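Local coordinates for trans-4-hydroxy-L-proline dehydratase (Clostridioides difficile 70-100-2010, PDB 6VXC), which uses a glycyl radical to dehydrate trans-4-hydroxy-L-proline to (S)-1-pyrroline-5-carboxylate in the anaerobic breakdown of hydroxyproline, at residues M21-F26 with M387-L392; H308-Y313 with G375-S380; E329-L334 with Y381-V386; C333-F338 with I393-N398. All coordinates share one frame; numbering follows the deposited sequence.

Contact 1. Residues M21-F26 with M387-L392; sequences MARGTF and MDEMKL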
loop_
_atom_site.group_PDB
_atom_site.type_symbol
_atom_site.label_atom_id
_atom_site.label_comp_id
_atom_site.label_asym_id
_atom_site.label_seq_id
_atom_site.Cartn_x
_atom_site.Cartn_y
_atom_site.Cartn_z
ATOM N N MET A 21 -28.318 -6.419 14.883
ATOM C CA MET A 21 -28.098 -7.842 14.550
ATOM C C MET A 21 -26.613 -8.041 14.137
ATOM O O MET A 21 -25.677 -7.573 14.767
ATOM C CB MET A 21 -29.012 -8.144 13.336
ATOM N N ALA A 22 -26.448 -8.832 13.117
ATOM C CA ALA A 22 -25.276 -9.163 12.374
ATOM C C ALA A 22 -25.070 -8.079 11.336
ATOM O O ALA A 22 -26.010 -7.570 10.818
ATOM C CB ALA A 22 -25.503 -10.487 11.711
ATOM N N ARG A 23 -23.828 -7.784 11.023
ATOM C CA ARG A 23 -23.518 -6.771 10.048
ATOM C C ARG A 23 -23.828 -7.235 8.635
ATOM O O ARG A 23 -23.653 -8.349 8.310
ATOM C CB ARG A 23 -22.103 -6.239 10.225
ATOM C CG ARG A 23 -21.929 -5.347 11.413
ATOM C CD ARG A 23 -20.509 -4.817 11.560
ATOM N NE ARG A 23 -20.397 -3.899 12.665
ATOM C CZ ARG A 23 -20.733 -2.636 12.634
ATOM N NH1 ARG A 23 -21.201 -2.090 11.558
ATOM N NH2 ARG A 23 -20.608 -1.925 13.704
ATOM N N GLY A 24 -24.260 -6.305 7.814
ATOM C CA GLY A 24 -24.735 -6.606 6.467
ATOM C C GLY A 24 -26.154 -6.074 6.404
ATOM O O GLY A 24 -26.942 -6.238 7.330
ATOM N N THR A 25 -26.467 -5.366 5.318
ATOM C CA THR A 25 -27.787 -4.753 5.189
ATOM C C THR A 25 -28.858 -5.782 4.852
ATOM O O THR A 25 -30.015 -5.619 5.244
ATOM C CB THR A 25 -27.736 -3.654 4.119
ATOM O OG1 THR A 25 -26.745 -2.691 4.479
ATOM C CG2 THR A 25 -29.077 -2.939 3.969
ATOM N N PHE A 26 -28.489 -6.869 4.186
ATOM C CA PHE A 26 -29.436 -7.876 3.750
ATOM C C PHE A 26 -29.029 -9.239 4.277
ATOM O O PHE A 26 -27.872 -9.471 4.647
ATOM C CB PHE A 26 -29.552 -7.881 2.222
ATOM C CG PHE A 26 -29.786 -6.524 1.665
ATOM C CD1 PHE A 26 -31.070 -5.993 1.636
ATOM C CD2 PHE A 26 -28.726 -5.741 1.243
ATOM C CE1 PHE A 26 -31.301 -4.722 1.153
ATOM C CE2 PHE A 26 -28.942 -4.469 0.753
ATOM C CZ PHE A 26 -30.241 -3.954 0.709
ATOM N N MET A 387 -19.482 0.830 3.624
ATOM C CA MET A 387 -18.294 0.705 4.470
ATOM C C MET A 387 -18.668 0.835 5.946
ATOM O O MET A 387 -18.151 0.093 6.793
ATOM C CB MET A 387 -17.215 1.723 4.069
ATOM C CG MET A 387 -17.493 3.164 4.437
ATOM S SD MET A 387 -16.080 4.276 4.207
ATOM C CE MET A 387 -14.976 3.682 5.501
ATOM N N ASP A 388 -19.619 1.722 6.248
ATOM C CA ASP A 388 -20.143 1.883 7.602
ATOM C C ASP A 388 -20.773 0.583 8.099
ATOM O O ASP A 388 -20.396 0.052 9.149
ATOM C CB ASP A 388 -21.161 3.027 7.571
ATOM C CG ASP A 388 -21.569 3.549 8.935
ATOM O OD1 ASP A 388 -20.929 3.229 9.961
ATOM O OD2 ASP A 388 -22.554 4.330 8.953
ATOM N N GLU A 389 -21.691 0.016 7.314
ATOM C CA GLU A 389 -22.367 -1.210 7.732
ATOM C C GLU A 389 -21.395 -2.383 7.850
ATOM O O GLU A 389 -21.404 -3.108 8.848
ATOM C CB GLU A 389 -23.485 -1.561 6.750
ATOM C CG GLU A 389 -24.191 -2.885 7.095
ATOM C CD GLU A 389 -25.013 -2.797 8.379
ATOM O OE1 GLU A 389 -25.626 -1.736 8.610
ATOM O OE2 GLU A 389 -25.032 -3.772 9.151
ATOM N N MET A 390 -20.554 -2.598 6.835
ATOM C CA MET A 390 -19.762 -3.832 6.784
ATOM C C MET A 390 -18.634 -3.865 7.822
ATOM O O MET A 390 -18.296 -4.944 8.326
ATOM C CB MET A 390 -19.186 -4.025 5.380
ATOM C CG MET A 390 -20.260 -4.205 4.288
ATOM S SD MET A 390 -21.500 -5.470 4.654
ATOM C CE MET A 390 -20.594 -6.960 4.293
ATOM N N LYS A 391 -18.048 -2.722 8.147
ATOM C CA LYS A 391 -16.945 -2.615 9.101
ATOM C C LYS A 391 -15.881 -3.702 8.862
ATOM O O LYS A 391 -15.516 -4.470 9.750
ATOM C CB LYS A 391 -17.476 -2.653 10.536
ATOM C CG LYS A 391 -16.471 -2.145 11.582
ATOM C CD LYS A 391 -17.002 -2.184 13.025
ATOM C CE LYS A 391 -15.916 -1.736 14.004
ATOM N NZ LYS A 391 -16.394 -1.527 15.406
ATOM N N LEU A 392 -15.369 -3.732 7.627
ATOM C CA LEU A 392 -14.312 -4.655 7.216
ATOM C C LEU A 392 -13.025 -3.889 6.937
ATOM O O LEU A 392 -13.053 -2.800 6.355
ATOM C CB LEU A 392 -14.722 -5.438 5.966
ATOM C CG LEU A 392 -15.960 -6.343 6.098
ATOM C CD1 LEU A 392 -16.375 -6.879 4.730
ATOM C CD2 LEU A 392 -15.757 -7.482 7.119
HETATM O O HOH W 1 -22.668 0.742 11.427
HETATM O O HOH W 2 -27.262 -1.027 6.444
#
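Two hydrogen bonds, both made by Glu-389, tie the N-terminal loop of the model to the end of helix 378-390. Arg-23 NH1 donates to the backbone Glu-389 O at 2.9 Å; the oxygen lies in the guanidinium plane, while the nitrogen stands above the carbonyl plane. The carboxylate of the same residue takes the backbone of the loop, Gly-24 N to Glu-389 OE2 at 3.0 Å, on the anti side of the oxygen. A bend at chi2 (69°) turns the glutamate chain toward the loop for this bond. Water extends the polar network: one molecule donates to both Thr-25 OG1 and Glu-389 OE1, and another accepts from Arg-23 NH1.

Van der Waals contacts fill in around these bonds. Lys-391, the first residue past the helix, brings its CD over one face of the guanidinium, 3.7 Å from Arg-23 NH2, while the like-charged Lys-391 NZ stays 4.6 Å from that nitrogen. Met-390 SD reaches Gly-24 CA at 3.9 Å. The positive phi of Gly-24 (123°, with psi 134°) would press a CB against the preceding carbonyl oxygen, a backbone shape that calls for glycine.

Helix 27-38 follows the loop directly, and its Arg-33 bonds to Met-390 O and Lys-391 O. From helix 324-339, Glu-332 holds Thr-25 OG1, so the loop is fastened to two helices just before a third begins.

Contact 2. Residues H308-Y313 with G375-S380; sequences HLNPFY and GVNEVS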
loop_
_atom_site.group_PDB
_atom_site.type_symbol
_atom_site.label_atom_id
_atom_site.label_comp_id
_atom_site.label_asym_id
_atom_site.label_seq_id
_atom_site.Cartn_x
_atom_site.Cartn_y
_atom_site.Cartn_z
ATOM N N HIS A 308 -16.719 5.456 -11.802
ATOM C CA HIS A 308 -16.907 4.448 -12.842
ATOM C C HIS A 308 -18.314 3.859 -12.796
ATOM O O HIS A 308 -18.892 3.558 -13.844
ATOM C CB HIS A 308 -15.845 3.350 -12.719
ATOM C CG HIS A 308 -14.449 3.878 -12.791
ATOM N ND1 HIS A 308 -13.500 3.619 -11.824
ATOM C CD2 HIS A 308 -13.861 4.710 -13.683
ATOM C CE1 HIS A 308 -12.384 4.257 -12.126
ATOM N NE2 HIS A 308 -12.576 4.925 -13.250
ATOM N N LEU A 309 -18.870 3.675 -11.594
ATOM C CA LEU A 309 -20.163 3.007 -11.469
ATOM C C LEU A 309 -21.349 3.943 -11.697
ATOM O O LEU A 309 -22.418 3.477 -12.094
ATOM C CB LEU A 309 -20.292 2.344 -10.099
ATOM C CG LEU A 309 -19.426 1.115 -9.821
ATOM C CD1 LEU A 309 -19.755 0.544 -8.453
ATOM C CD2 LEU A 309 -19.576 0.047 -10.916
ATOM N N ASN A 310 -21.193 5.242 -11.464
ATOM C CA ASN A 310 -22.360 6.121 -11.505
ATOM C C ASN A 310 -23.081 6.111 -12.848
ATOM O O ASN A 310 -24.321 6.114 -12.842
ATOM C CB ASN A 310 -21.973 7.554 -11.120
ATOM C CG ASN A 310 -23.203 8.429 -10.876
ATOM O OD1 ASN A 310 -24.011 8.153 -9.984
ATOM N ND2 ASN A 310 -23.359 9.472 -11.681
ATOM N N PRO A 311 -22.404 6.120 -14.003
ATOM C CA PRO A 311 -23.154 6.012 -15.269
ATOM C C PRO A 311 -23.983 4.741 -15.360
ATOM O O PRO A 311 -25.141 4.786 -15.794
ATOM C CB PRO A 311 -22.045 6.071 -16.339
ATOM C CG PRO A 311 -20.936 6.839 -15.673
ATOM C CD PRO A 311 -20.972 6.403 -14.225
ATOM N N PHE A 312 -23.432 3.611 -14.917
ATOM C CA PHE A 312 -24.188 2.367 -14.897
ATOM C C PHE A 312 -25.367 2.460 -13.938
ATOM O O PHE A 312 -26.484 2.044 -14.274
ATOM C CB PHE A 312 -23.264 1.213 -14.487
ATOM C CG PHE A 312 -22.180 0.891 -15.500
ATOM C CD1 PHE A 312 -22.463 0.154 -16.630
ATOM C CD2 PHE A 312 -20.902 1.366 -15.328
ATOM C CE1 PHE A 312 -21.480 -0.141 -17.545
ATOM C CE2 PHE A 312 -19.907 1.090 -16.245
ATOM C CZ PHE A 312 -20.195 0.335 -17.354
ATOM N N TYR A 313 -25.141 3.027 -12.752
ATOM C CA TYR A 313 -26.212 3.160 -11.772
ATOM C C TYR A 313 -27.371 3.952 -12.358
ATOM O O TYR A 313 -28.512 3.486 -12.371
ATOM C CB TYR A 313 -25.682 3.842 -10.503
ATOM C CG TYR A 313 -26.721 4.005 -9.416
ATOM C CD1 TYR A 313 -27.143 2.906 -8.675
ATOM C CD2 TYR A 313 -27.250 5.253 -9.100
ATOM C CE1 TYR A 313 -28.082 3.033 -7.676
ATOM C CE2 TYR A 313 -28.199 5.396 -8.090
ATOM C CZ TYR A 313 -28.606 4.278 -7.389
ATOM O OH TYR A 313 -29.534 4.399 -6.400
ATOM N N GLY A 375 -17.343 15.591 -7.558
ATOM C CA GLY A 375 -17.599 14.217 -7.951
ATOM C C GLY A 375 -18.530 13.423 -7.059
ATOM O O GLY A 375 -18.839 12.267 -7.367
ATOM N N VAL A 376 -18.974 13.998 -5.942
ATOM C CA VAL A 376 -19.919 13.294 -5.083
ATOM C C VAL A 376 -21.191 13.011 -5.868
ATOM O O VAL A 376 -21.772 13.908 -6.486
ATOM C CB VAL A 376 -20.192 14.109 -3.812
ATOM C CG1 VAL A 376 -21.385 13.544 -3.057
ATOM C CG2 VAL A 376 -18.935 14.113 -2.934
ATOM N N ASN A 377 -21.607 11.752 -5.878
ATOM C CA ASN A 377 -22.808 11.323 -6.578
ATOM C C ASN A 377 -23.502 10.290 -5.696
ATOM O O ASN A 377 -23.050 9.990 -4.586
ATOM C CB ASN A 377 -22.472 10.789 -7.990
ATOM C CG ASN A 377 -21.540 9.576 -7.969
ATOM O OD1 ASN A 377 -21.713 8.655 -7.164
ATOM N ND2 ASN A 377 -20.539 9.578 -8.859
ATOM N N GLU A 378 -24.595 9.719 -6.201
ATOM C CA GLU A 378 -25.374 8.802 -5.376
ATOM C C GLU A 378 -24.562 7.574 -4.998
ATOM O O GLU A 378 -24.716 7.043 -3.895
ATOM C CB GLU A 378 -26.658 8.366 -6.090
ATOM C CG GLU A 378 -27.764 9.395 -6.054
ATOM C CD GLU A 378 -28.094 9.831 -4.632
ATOM O OE1 GLU A 378 -27.936 11.039 -4.326
ATOM O OE2 GLU A 378 -28.470 8.961 -3.813
ATOM N N VAL A 379 -23.713 7.090 -5.911
ATOM C CA VAL A 379 -22.900 5.922 -5.583
ATOM C C VAL A 379 -21.942 6.253 -4.453
ATOM O O VAL A 379 -21.647 5.396 -3.621
ATOM C CB VAL A 379 -22.128 5.378 -6.817
ATOM C CG1 VAL A 379 -21.276 4.184 -6.398
ATOM C CG2 VAL A 379 -23.085 4.939 -7.947
ATOM N N SER A 380 -21.442 7.491 -4.406
ATOM C CA SER A 380 -20.554 7.901 -3.319
ATOM C C SER A 380 -21.205 7.666 -1.968
ATOM O O SER A 380 -20.565 7.175 -1.028
ATOM C CB SER A 380 -20.165 9.379 -3.448
ATOM O OG SER A 380 -19.790 9.737 -4.755
HETATM O O HOH W 3 -25.854 9.939 -9.005
#
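The side-chain amide of Asn-310 lies over that of Asn-377, the two planes only 7° apart, in a stack of flat polar groups approached from opposite directions. Asn-310 CG is 3.5 Å from Asn-377 CG, and Asn-310 CB sits 3.4 Å from Asn-377 ND2. The overlap uses faces, so the hydrogen-bonding atoms remain available to other partners. Asn-310 OD1 accepts from a water at 2.7 Å that in turn accepts from Glu-378 N, a bridge from the side chain of one helix to the first turn of the other. Asn-377 ND2 is held by Asp-306 O, one turn before Asn-310 on helix 305-318.

Beside the amides, Val-379 fills the apolar part of the contact. Its CG2 branch meets Tyr-313 CB at 3.8 Å and also packs against Asn-310 CA, while CG1 lies 4.2 Å from Leu-309 CB. Tyr-313 adds its CE2, 3.9 Å from Glu-378 CB.

A chi1 of 61° places Asn-377 CG between the backbone N and the carbonyl carbon and turns OD1 over the helix start. Two bonds hold the amide there: ND2 to Asp-306 O, and Ser-380 N to Asn-377 OD1 at 3.0 Å. Asn-377 N returns a nearly straight bond to Ser-380 OG, which also bonds Asp-306. This reciprocal pair is a capping box, with Asn-377 as the N-cap of helix 378-390.

Contact 3. Residues E329-L334 with Y381-V386; sequences ELLECL and YIILDV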
loop_
_atom_site.group_PDB
_atom_site.type_symbol
_atom_site.label_atom_id
_atom_site.label_comp_id
_atom_site.label_asym_id
_atom_site.label_seq_id
_atom_site.Cartn_x
_atom_site.Cartn_y
_atom_site.Cartn_z
ATOM N N GLU A 329 -26.387 -3.756 -2.181
ATOM C CA GLU A 329 -26.174 -5.177 -1.943
ATOM C C GLU A 329 -24.986 -5.690 -2.758
ATOM O O GLU A 329 -24.167 -6.469 -2.258
ATOM C CB GLU A 329 -27.449 -5.966 -2.271
ATOM C CG GLU A 329 -27.315 -7.484 -2.064
ATOM C CD GLU A 329 -28.591 -8.267 -2.400
ATOM O OE1 GLU A 329 -28.835 -9.309 -1.774
ATOM O OE2 GLU A 329 -29.323 -7.861 -3.313
ATOM N N LEU A 330 -24.880 -5.259 -4.012
ATOM C CA LEU A 330 -23.771 -5.701 -4.852
ATOM C C LEU A 330 -22.437 -5.193 -4.313
ATOM O O LEU A 330 -21.438 -5.913 -4.347
ATOM C CB LEU A 330 -23.991 -5.256 -6.298
ATOM C CG LEU A 330 -25.065 -6.060 -7.028
ATOM C CD1 LEU A 330 -25.532 -5.369 -8.298
ATOM C CD2 LEU A 330 -24.550 -7.457 -7.338
ATOM N N LEU A 331 -22.404 -3.960 -3.806
ATOM C CA LEU A 331 -21.172 -3.430 -3.234
ATOM C C LEU A 331 -20.818 -4.103 -1.916
ATOM O O LEU A 331 -19.637 -4.283 -1.620
ATOM C CB LEU A 331 -21.277 -1.917 -3.045
ATOM C CG LEU A 331 -21.144 -1.146 -4.353
ATOM C CD1 LEU A 331 -21.384 0.323 -4.154
ATOM C CD2 LEU A 331 -19.760 -1.396 -4.968
ATOM N N GLU A 332 -21.814 -4.471 -1.108
ATOM C CA GLU A 332 -21.511 -5.245 0.092
ATOM C C GLU A 332 -20.921 -6.592 -0.280
ATOM O O GLU A 332 -19.994 -7.074 0.378
ATOM C CB GLU A 332 -22.764 -5.404 0.968
ATOM C CG GLU A 332 -23.114 -4.095 1.695
ATOM C CD GLU A 332 -24.331 -4.148 2.636
ATOM O OE1 GLU A 332 -24.905 -5.239 2.873
ATOM O OE2 GLU A 332 -24.701 -3.061 3.140
ATOM N N CYS A 333 -21.416 -7.195 -1.358
ATOM C CA CYS A 333 -20.794 -8.411 -1.868
ATOM C C CYS A 333 -19.346 -8.160 -2.263
ATOM O O CYS A 333 -18.458 -8.937 -1.907
ATOM C CB CYS A 333 -21.591 -8.961 -3.057
ATOM S SG CYS A 333 -23.193 -9.703 -2.666
ATOM N N LEU A 334 -19.097 -7.083 -3.015
ATOM C CA LEU A 334 -17.739 -6.705 -3.401
ATOM C C LEU A 334 -16.831 -6.534 -2.185
ATOM O O LEU A 334 -15.697 -7.027 -2.170
ATOM C CB LEU A 334 -17.767 -5.418 -4.224
ATOM C CG LEU A 334 -16.379 -5.004 -4.740
ATOM C CD1 LEU A 334 -15.742 -6.140 -5.553
ATOM C CD2 LEU A 334 -16.448 -3.733 -5.560
ATOM N N TYR A 381 -22.474 8.050 -1.844
ATOM C CA TYR A 381 -23.165 7.867 -0.578
ATOM C C TYR A 381 -23.467 6.402 -0.314
ATOM O O TYR A 381 -23.435 5.970 0.840
ATOM C CB TYR A 381 -24.438 8.716 -0.545
ATOM C CG TYR A 381 -24.147 10.169 -0.290
ATOM C CD1 TYR A 381 -23.736 10.590 0.969
ATOM C CD2 TYR A 381 -24.275 11.118 -1.299
ATOM C CE1 TYR A 381 -23.464 11.917 1.238
ATOM C CE2 TYR A 381 -24.000 12.456 -1.052
ATOM C CZ TYR A 381 -23.594 12.849 0.224
ATOM O OH TYR A 381 -23.330 14.175 0.478
ATOM N N ILE A 382 -23.742 5.621 -1.368
ATOM C CA ILE A 382 -23.910 4.185 -1.189
ATOM C C ILE A 382 -22.623 3.562 -0.636
ATOM O O ILE A 382 -22.666 2.749 0.289
ATOM C CB ILE A 382 -24.360 3.520 -2.504
ATOM C CG1 ILE A 382 -25.706 4.079 -2.985
ATOM C CG2 ILE A 382 -24.514 2.037 -2.316
ATOM C CD1 ILE A 382 -26.113 3.585 -4.393
ATOM N N ILE A 383 -21.461 3.944 -1.180
ATOM C CA ILE A 383 -20.193 3.391 -0.687
ATOM C C ILE A 383 -19.988 3.723 0.791
ATOM O O ILE A 383 -19.585 2.865 1.586
ATOM C CB ILE A 383 -19.023 3.900 -1.549
ATOM C CG1 ILE A 383 -19.115 3.277 -2.953
ATOM C CG2 ILE A 383 -17.668 3.609 -0.862
ATOM C CD1 ILE A 383 -18.206 3.916 -4.000
ATOM N N LEU A 384 -20.271 4.967 1.189
ATOM C CA LEU A 384 -20.174 5.312 2.607
ATOM C C LEU A 384 -21.106 4.451 3.458
ATOM O O LEU A 384 -20.712 3.972 4.529
ATOM C CB LEU A 384 -20.456 6.799 2.816
ATOM C CG LEU A 384 -19.434 7.812 2.297
ATOM C CD1 LEU A 384 -19.739 9.198 2.855
ATOM C CD2 LEU A 384 -18.001 7.395 2.651
ATOM N N ASP A 385 -22.330 4.200 2.976
ATOM C CA ASP A 385 -23.236 3.322 3.711
ATOM C C ASP A 385 -22.685 1.900 3.820
ATOM O O ASP A 385 -22.809 1.266 4.875
ATOM C CB ASP A 385 -24.623 3.290 3.059
ATOM C CG ASP A 385 -25.418 4.568 3.282
ATOM O OD1 ASP A 385 -25.100 5.331 4.221
ATOM O OD2 ASP A 385 -26.368 4.801 2.512
ATOM N N VAL A 386 -22.121 1.347 2.735
ATOM C CA VAL A 386 -21.667 -0.040 2.846
ATOM C C VAL A 386 -20.405 -0.138 3.713
ATOM O O VAL A 386 -20.254 -1.094 4.486
ATOM C CB VAL A 386 -21.481 -0.737 1.474
ATOM C CG1 VAL A 386 -22.060 0.047 0.301
ATOM C CG2 VAL A 386 -20.050 -1.213 1.239
#
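With chi1 at -76° and chi2 at 174°, Leu-331 stretches its CD1 branch from helix 324-339 between two consecutive isoleucines on helix 378-390. CD1 lies 4.0 Å from Ile-382 CG2, the two side chains crossing at about a right angle, and 3.9 Å from Ile-383 CG1. Ile-382 offers the branch that is anti to its backbone N, whereas Ile-383 offers the one beside it. Closer to the backbone, Val-386 meets Glu-332: its CB comes within 3.7 Å of Glu-332 CG, the two side chains running past each other in opposite senses.

The helix segments pass at 9.6 Å between axes with a crossing angle of -53°, and the backbones come nearest at Glu-332 and Val-386. Tyr-276 of helix 276-293 also packs on Leu-331, while Arg-324 and Gln-328, earlier on helix 324-339, touch Ile-382.

No hydrogen bond spans the two segments. The buried Glu-332 lends this interface its methylenes and sends its carboxylate elsewhere, to Thr-25, Thr-29 and Gln-328. Adhesion between the helices here therefore rests on aliphatic contacts, the methylenes of Glu-332 among them, and the one acidic chain at the seam has its oxygens satisfied by hydroxyl and amide partners.

Contact 4. Residues C333-F338 with I393-N398; sequences CLWVKF and IQPSSN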
loop_
_atom_site.group_PDB
_atom_site.type_symbol
_atom_site.label_atom_id
_atom_site.label_comp_id
_atom_site.label_asym_id
_atom_site.label_seq_id
_atom_site.Cartn_x
_atom_site.Cartn_y
_atom_site.Cartn_z
ATOM N N CYS A 333 -21.416 -7.195 -1.358
ATOM C CA CYS A 333 -20.794 -8.411 -1.868
ATOM C C CYS A 333 -19.346 -8.160 -2.263
ATOM O O CYS A 333 -18.458 -8.937 -1.907
ATOM C CB CYS A 333 -21.591 -8.961 -3.057
ATOM S SG CYS A 333 -23.193 -9.703 -2.666
ATOM N N LEU A 334 -19.097 -7.083 -3.015
ATOM C CA LEU A 334 -17.739 -6.705 -3.401
ATOM C C LEU A 334 -16.831 -6.534 -2.185
ATOM O O LEU A 334 -15.697 -7.027 -2.170
ATOM C CB LEU A 334 -17.767 -5.418 -4.224
ATOM C CG LEU A 334 -16.379 -5.004 -4.740
ATOM C CD1 LEU A 334 -15.742 -6.140 -5.553
ATOM C CD2 LEU A 334 -16.448 -3.733 -5.560
ATOM N N TRP A 335 -17.311 -5.812 -1.166
ATOM C CA TRP A 335 -16.523 -5.600 0.044
ATOM C C TRP A 335 -16.074 -6.925 0.641
ATOM O O TRP A 335 -14.900 -7.098 1.000
ATOM C CB TRP A 335 -17.337 -4.796 1.068
ATOM C CG TRP A 335 -16.891 -3.357 1.209
ATOM C CD1 TRP A 335 -16.511 -2.737 2.347
ATOM C CD2 TRP A 335 -16.748 -2.389 0.161
ATOM N NE1 TRP A 335 -16.145 -1.442 2.090
ATOM C CE2 TRP A 335 -16.285 -1.199 0.755
ATOM C CE3 TRP A 335 -16.987 -2.404 -1.216
ATOM C CZ2 TRP A 335 -16.052 -0.039 0.026
ATOM C CZ3 TRP A 335 -16.744 -1.247 -1.950
ATOM C CH2 TRP A 335 -16.287 -0.082 -1.327
ATOM N N VAL A 336 -16.998 -7.886 0.732
ATOM C CA VAL A 336 -16.650 -9.191 1.276
ATOM C C VAL A 336 -15.594 -9.868 0.406
ATOM O O VAL A 336 -14.688 -10.530 0.921
ATOM C CB VAL A 336 -17.910 -10.067 1.421
ATOM C CG1 VAL A 336 -17.514 -11.496 1.732
ATOM C CG2 VAL A 336 -18.860 -9.497 2.489
ATOM N N LYS A 337 -15.691 -9.724 -0.922
ATOM C CA LYS A 337 -14.700 -10.356 -1.797
ATOM C C LYS A 337 -13.291 -9.847 -1.502
ATOM O O LYS A 337 -12.344 -10.637 -1.414
ATOM C CB LYS A 337 -15.038 -10.149 -3.270
ATOM C CG LYS A 337 -16.364 -10.737 -3.723
ATOM C CD LYS A 337 -16.474 -12.252 -3.435
ATOM C CE LYS A 337 -15.375 -13.088 -4.040
ATOM N NZ LYS A 337 -15.516 -14.565 -3.754
ATOM N N PHE A 338 -13.134 -8.528 -1.356
ATOM C CA PHE A 338 -11.847 -7.987 -0.923
ATOM C C PHE A 338 -11.398 -8.635 0.388
ATOM O O PHE A 338 -10.243 -9.050 0.530
ATOM C CB PHE A 338 -11.937 -6.471 -0.732
ATOM C CG PHE A 338 -11.892 -5.662 -1.999
ATOM C CD1 PHE A 338 -10.701 -5.453 -2.672
ATOM C CD2 PHE A 338 -13.047 -5.033 -2.474
ATOM C CE1 PHE A 338 -10.659 -4.670 -3.809
ATOM C CE2 PHE A 338 -13.016 -4.260 -3.608
ATOM C CZ PHE A 338 -11.825 -4.071 -4.281
ATOM N N ILE A 393 -11.889 -4.453 7.361
ATOM C CA ILE A 393 -10.620 -3.743 7.179
ATOM C C ILE A 393 -10.075 -3.850 5.764
ATOM O O ILE A 393 -9.147 -3.110 5.415
ATOM C CB ILE A 393 -9.552 -4.207 8.193
ATOM C CG1 ILE A 393 -9.271 -5.704 8.083
ATOM C CG2 ILE A 393 -9.942 -3.811 9.606
ATOM C CD1 ILE A 393 -8.200 -6.174 9.069
ATOM N N GLN A 394 -10.640 -4.722 4.942
ATOM C CA GLN A 394 -10.431 -4.695 3.497
ATOM C C GLN A 394 -11.801 -4.587 2.844
ATOM O O GLN A 394 -12.726 -5.239 3.294
ATOM C CB GLN A 394 -9.737 -5.956 2.997
ATOM C CG GLN A 394 -8.350 -6.220 3.544
ATOM C CD GLN A 394 -7.538 -7.081 2.575
ATOM O OE1 GLN A 394 -6.895 -6.554 1.668
ATOM N NE2 GLN A 394 -7.559 -8.393 2.767
ATOM N N PRO A 395 -11.946 -3.755 1.808
ATOM C CA PRO A 395 -10.947 -2.855 1.249
ATOM C C PRO A 395 -10.683 -1.681 2.190
ATOM O O PRO A 395 -11.355 -1.517 3.217
ATOM C CB PRO A 395 -11.603 -2.362 -0.036
ATOM C CG PRO A 395 -13.074 -2.354 0.309
ATOM C CD PRO A 395 -13.267 -3.562 1.182
ATOM N N SER A 396 -9.705 -0.869 1.822
ATOM C CA SER A 396 -9.378 0.350 2.545
ATOM C C SER A 396 -10.207 1.464 1.911
ATOM O O SER A 396 -9.831 2.026 0.875
ATOM C CB SER A 396 -7.869 0.594 2.475
ATOM O OG SER A 396 -7.474 1.752 3.167
ATOM N N SER A 397 -11.361 1.769 2.528
ATOM C CA SER A 397 -12.372 2.650 1.942
ATOM C C SER A 397 -12.185 4.069 2.477
ATOM O O SER A 397 -12.444 4.340 3.656
ATOM C CB SER A 397 -13.780 2.132 2.242
ATOM O OG SER A 397 -14.758 3.009 1.699
ATOM N N ASN A 398 -11.755 4.973 1.608
ATOM C CA ASN A 398 -11.360 6.321 2.001
ATOM C C ASN A 398 -12.096 7.349 1.157
ATOM O O ASN A 398 -12.750 7.016 0.165
ATOM C CB ASN A 398 -9.844 6.494 1.858
ATOM C CG ASN A 398 -9.099 5.488 2.666
ATOM O OD1 ASN A 398 -9.278 5.415 3.870
ATOM N ND2 ASN A 398 -8.334 4.657 2.015
HETATM O O HOH W 4 -14.071 -0.694 4.294
HETATM O O HOH W 5 -8.223 -7.378 -0.820
#
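Pro-395 presents its ring to two aromatic faces at once, those of Trp-335 and Phe-338, which stand one turn apart on helix 324-339. Against the indole the proline crosses at about a right angle: Pro-395 CD sits 3.5 Å from the centroid of the five-membered ring of Trp-335, only 8° off the normal, a close CH-pi contact. Its CG lies over the middle of the same indole, with Pro-395 CG to Trp-335 CE2 at 3.4 Å. Toward Phe-338 another carbon does the work, Pro-395 CB standing 4.0 Å from the centroid of the phenyl ring, 18° off the normal and offset toward the rim. The peptide bond between Gln-394 and Pro-395 is cis.

The cis proline stands directly before strand 396-401, and the two rings pack helix 324-339 against the strand's start. Strand 396-401 pairs in parallel with strand 362-366, with helix 378-390 between them in sequence, a beta-alpha-beta crossover consistent with the alpha/beta barrel of glycyl radical enzymes. Ser-397, already in the strand, approaches the indole differently. Its OG lies in the ring plane at the edge, 3.7 Å from Trp-335 CZ2.

Two waters bridge polar atoms around the proline. One accepts from Trp-335 NE1 at 3.1 Å and lies 3.0 Å from Pro-395 O, which also receives Gln-423. A second donates to Phe-338 O and, at 2.9 Å, to Gln-394 OE1. The Gln-394 amide is further held by Asp-359 and Gln-341, its side chain about 11 Å from that of Cys-454, the probable thiyl-radical residue by analogy with related enzymes.

Helix 378-390 runs through the first three contacts: contact 2 takes its N-terminal cap, contact 3 its middle and contact 1 its C-terminal end, after which the chain enters contact 4. Contacts 3 and 4 are buried and share helix 324-339, whereas contacts 1 and 2 are partly exposed. Chemistry follows place. Direct hydrogen bonds cross the segments in contact 1 alone; contact 2 mixes stacked amides, a bridging water and valine packing; contact 3 is aliphatic, and contact 4 aromatic with proline. Met-390 SD packs on Glu-332 CG where contacts 1 and 3 adjoin, and Val-386 packs on Trp-335 where contacts 3 and 4 meet.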